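Local coordinates for mandelate racemase/muconate lactonizing protein (PDB 3V5C), which probably dehydrates galacturonate as a magnesium-dependent member of the enolase superfamily, at residues Y350-N354 and G355-V359. The protein carries 1 engineered substitution. Sequence-based numbering, arbitrary orientation.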
ATOM      1  N   TYR A 350       6.770  14.144   5.132  1.00 13.75           N
ATOM      2  CA  TYR A 350       6.921  12.801   5.678  1.00 13.68           C
ATOM      3  C   TYR A 350       8.396  12.457   5.832  1.00 12.21           C
ATOM      4  O   TYR A 350       9.224  12.867   5.022  1.00 17.05           O
ATOM      5  CB  TYR A 350       6.306  11.764   4.731  1.00 13.25           C
ATOM      6  CG  TYR A 350       4.795  11.810   4.618  1.00 12.07           C
ATOM      7  CD1 TYR A 350       4.150  12.790   3.860  1.00 11.22           C
ATOM      8  CD2 TYR A 350       4.016  10.840   5.236  1.00 12.19           C
ATOM      9  CE1 TYR A 350       2.762  12.818   3.744  1.00 12.45           C
ATOM     10  CE2 TYR A 350       2.631  10.864   5.127  1.00 10.78           C
ATOM     11  CZ  TYR A 350       2.011  11.852   4.380  1.00 13.49           C
ATOM     12  OH  TYR A 350       0.629  11.855   4.278  1.00 12.62           O
ATOM     13  N   ARG A 351       8.724  11.681   6.861  1.00 13.16           N
ATOM     14  CA  ARG A 351      10.074  11.158   6.978  1.00 15.68           C
ATOM     15  C   ARG A 351      10.075   9.731   7.520  1.00 16.12           C
ATOM     16  O   ARG A 351       9.123   9.311   8.190  1.00 15.48           O
ATOM     17  CB  ARG A 351      10.937  12.083   7.836  1.00 23.37           C
ATOM     18  CG  ARG A 351      10.418  12.281   9.239  1.00 21.48           C
ATOM     19  CD  ARG A 351      11.290  13.271  10.033  1.00 26.47           C
ATOM     20  NE  ARG A 351      10.935  13.235  11.447  1.00 26.29           N
ATOM     21  CZ  ARG A 351      11.494  12.413  12.328  1.00 27.60           C
ATOM     22  NH1 ARG A 351      12.448  11.578  11.940  1.00 31.36           N
ATOM     23  NH2 ARG A 351      11.105  12.429  13.597  1.00 33.31           N
ATOM     24  N   ILE A 352      11.133   8.988   7.200  1.00 15.35           N
ATOM     25  CA  ILE A 352      11.318   7.624   7.695  1.00 13.31           C
ATOM     26  C   ILE A 352      12.415   7.591   8.755  1.00 17.27           C
ATOM     27  O   ILE A 352      13.498   8.164   8.568  1.00 17.77           O
ATOM     28  CB  ILE A 352      11.743   6.637   6.579  1.00 15.87           C
ATOM     29  CG1 ILE A 352      10.826   6.721   5.355  1.00 18.70           C
ATOM     30  CG2 ILE A 352      11.824   5.214   7.136  1.00 15.98           C
ATOM     31  CD1 ILE A 352       9.364   6.525   5.670  1.00 16.73           C
ATOM     32  N   GLU A 353      12.145   6.922   9.863  1.00 15.33           N
ATOM     33  CA  GLU A 353      13.141   6.789  10.919  1.00 15.93           C
ATOM     34  C   GLU A 353      12.857   5.511  11.692  1.00 15.37           C
ATOM     35  O   GLU A 353      11.724   5.253  12.094  1.00 13.70           O
ATOM     36  CB  GLU A 353      13.132   8.019  11.844  1.00 19.51           C
ATOM     37  CG  GLU A 353      14.146   7.958  12.982  1.00 27.04           C
ATOM     38  CD  GLU A 353      14.005   9.119  13.972  1.00 34.83           C
ATOM     39  OE1 GLU A 353      13.730  10.255  13.536  1.00 37.38           O
ATOM     40  OE2 GLU A 353      14.170   8.894  15.190  1.00 44.85           O
ATOM     41  N   ASN A 354      13.881   4.686  11.864  1.00 15.69           N
ATOM     42  CA  ASN A 354      13.747   3.484  12.679  1.00 14.91           C
ATOM     43  C   ASN A 354      12.549   2.602  12.338  1.00 15.51           C
ATOM     44  O   ASN A 354      11.845   2.114  13.225  1.00 15.67           O
ATOM     45  CB  ASN A 354      13.752   3.845  14.164  1.00 17.38           C
ATOM     46  CG  ASN A 354      15.098   4.382  14.618  1.00 28.38           C
ATOM     47  OD1 ASN A 354      16.146   3.880  14.205  1.00 33.24           O
ATOM     48  ND2 ASN A 354      15.079   5.412  15.460  1.00 32.64           N
ATOM     49  N   GLY A 355      12.312   2.424  11.040  1.00 12.76           N
ATOM     50  CA  GLY A 355      11.308   1.469  10.592  1.00 13.59           C
ATOM     51  C   GLY A 355       9.890   1.989  10.719  1.00 13.58           C
ATOM     52  O   GLY A 355       8.947   1.201  10.767  1.00 13.28           O
ATOM     53  N   GLU A 356       9.749   3.312  10.783  1.00 14.64           N
ATOM     54  CA  GLU A 356       8.442   3.959  10.875  1.00 12.66           C
ATOM     55  C   GLU A 356       8.375   5.176   9.964  1.00 11.52           C
ATOM     56  O   GLU A 356       9.377   5.904   9.777  1.00 13.35           O
ATOM     57  CB  GLU A 356       8.155   4.406  12.311  1.00 15.81           C
ATOM     58  CG  GLU A 356       8.249   3.289  13.362  1.00 18.06           C
ATOM     59  CD  GLU A 356       8.045   3.791  14.787  1.00 23.90           C
ATOM     60  OE1 GLU A 356       8.748   4.736  15.201  1.00 24.48           O
ATOM     61  OE2 GLU A 356       7.177   3.242  15.496  1.00 25.26           O
ATOM     62  N   ILE A 357       7.185   5.405   9.408  1.00 12.09           N
ATOM     63  CA  ILE A 357       6.919   6.620   8.659  1.00 14.46           C
ATOM     64  C   ILE A 357       6.237   7.632   9.568  1.00 11.77           C
ATOM     65  O   ILE A 357       5.252   7.317  10.246  1.00 13.40           O
ATOM     66  CB  ILE A 357       6.111   6.334   7.356  1.00 13.42           C
ATOM     67  CG1 ILE A 357       5.897   7.596   6.539  1.00 12.36           C
ATOM     68  CG2 ILE A 357       4.757   5.658   7.652  1.00 14.41           C
ATOM     69  CD1 ILE A 357       5.603   7.313   5.050  1.00 14.82           C
ATOM     70  N   HIS A 358       6.799   8.837   9.624  1.00 13.82           N
ATOM     71  CA  HIS A 358       6.231   9.912  10.415  1.00 15.22           C
ATOM     72  C   HIS A 358       5.317  10.746   9.536  1.00 16.23           C
ATOM     73  O   HIS A 358       5.765  11.403   8.611  1.00 15.72           O
ATOM     74  CB  HIS A 358       7.348  10.770  11.022  1.00 13.39           C
ATOM     75  CG  HIS A 358       8.141  10.048  12.064  1.00 15.82           C
ATOM     76  ND1 HIS A 358       8.171  10.446  13.383  1.00 21.98           N
ATOM     77  CD2 HIS A 358       8.892   8.924  11.992  1.00 16.76           C
ATOM     78  CE1 HIS A 358       8.928   9.612  14.075  1.00 22.66           C
ATOM     79  NE2 HIS A 358       9.368   8.673  13.258  1.00 17.98           N
ATOM     80  N   VAL A 359       4.021  10.656   9.801  1.00 15.72           N
ATOM     81  CA  VAL A 359       3.018  11.367   9.016  1.00 14.40           C
ATOM     82  C   VAL A 359       2.863  12.780   9.587  1.00 12.95           C
ATOM     83  O   VAL A 359       2.648  12.922  10.786  1.00 16.54           O
ATOM     84  CB  VAL A 359       1.663  10.624   9.069  1.00 12.95           C
ATOM     85  CG1 VAL A 359       0.635  11.336   8.190  1.00 13.08           C
ATOM     86  CG2 VAL A 359       1.820   9.180   8.599  1.00 14.80           C
TER
HETATM   87  O   HOH W   1      10.683   6.340  14.339  1.00 19.43           O
HETATM   88  O   HOH W   2      11.220   2.615  15.891  1.00 31.69           O
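Arg351 and His358 face each other across a beta hairpin with a two-residue loop, closed by a type I' turn from Glu353 to Glu356, that illustrates how a tight turn satisfies its polar groups. His358 N donates to Arg351 O at 2.8 Å in a straight bond, whereas the return bond from Arg351 N to His358 O is weak. At the turn, Glu353 N reaches Glu356 O at 3.0 Å; Glu356 N answers to Glu353 O, but from above the carbonyl plane. That carbonyl oxygen accepts a second hydrogen bond, from a water that also donates to Glu356 OE1 and lies 2.9 Å from His358 NE2, in the imidazole plane. Asn354 O accepts from another water at 2.8 Å, and the Gly355 backbone bonds to Cys130 and Gly163. The Arg351 guanidinium, carried there by an extended chain (chi1 59°), lies flat over the His358 ring, planes 25° apart; its NH1 is salt-bridged to Glu353 OE1, at a modelled separation too short to be taken literally. Were His358 an alanine, the guanidinium would probably lose the ring it lies on, and the first water one of its three partners. The other side is apolar: Ile352 and Ile357 pack there, with Val335 and Tyr337 nearby. Strand 356-359 also pairs with strand 126-135, joining the hairpin to the barrel sheet. At the hairpin's open end, Tyr350, whose hydroxyl bonds to Phe365 O, lays CE2 3.7 Å from Val359 CG1.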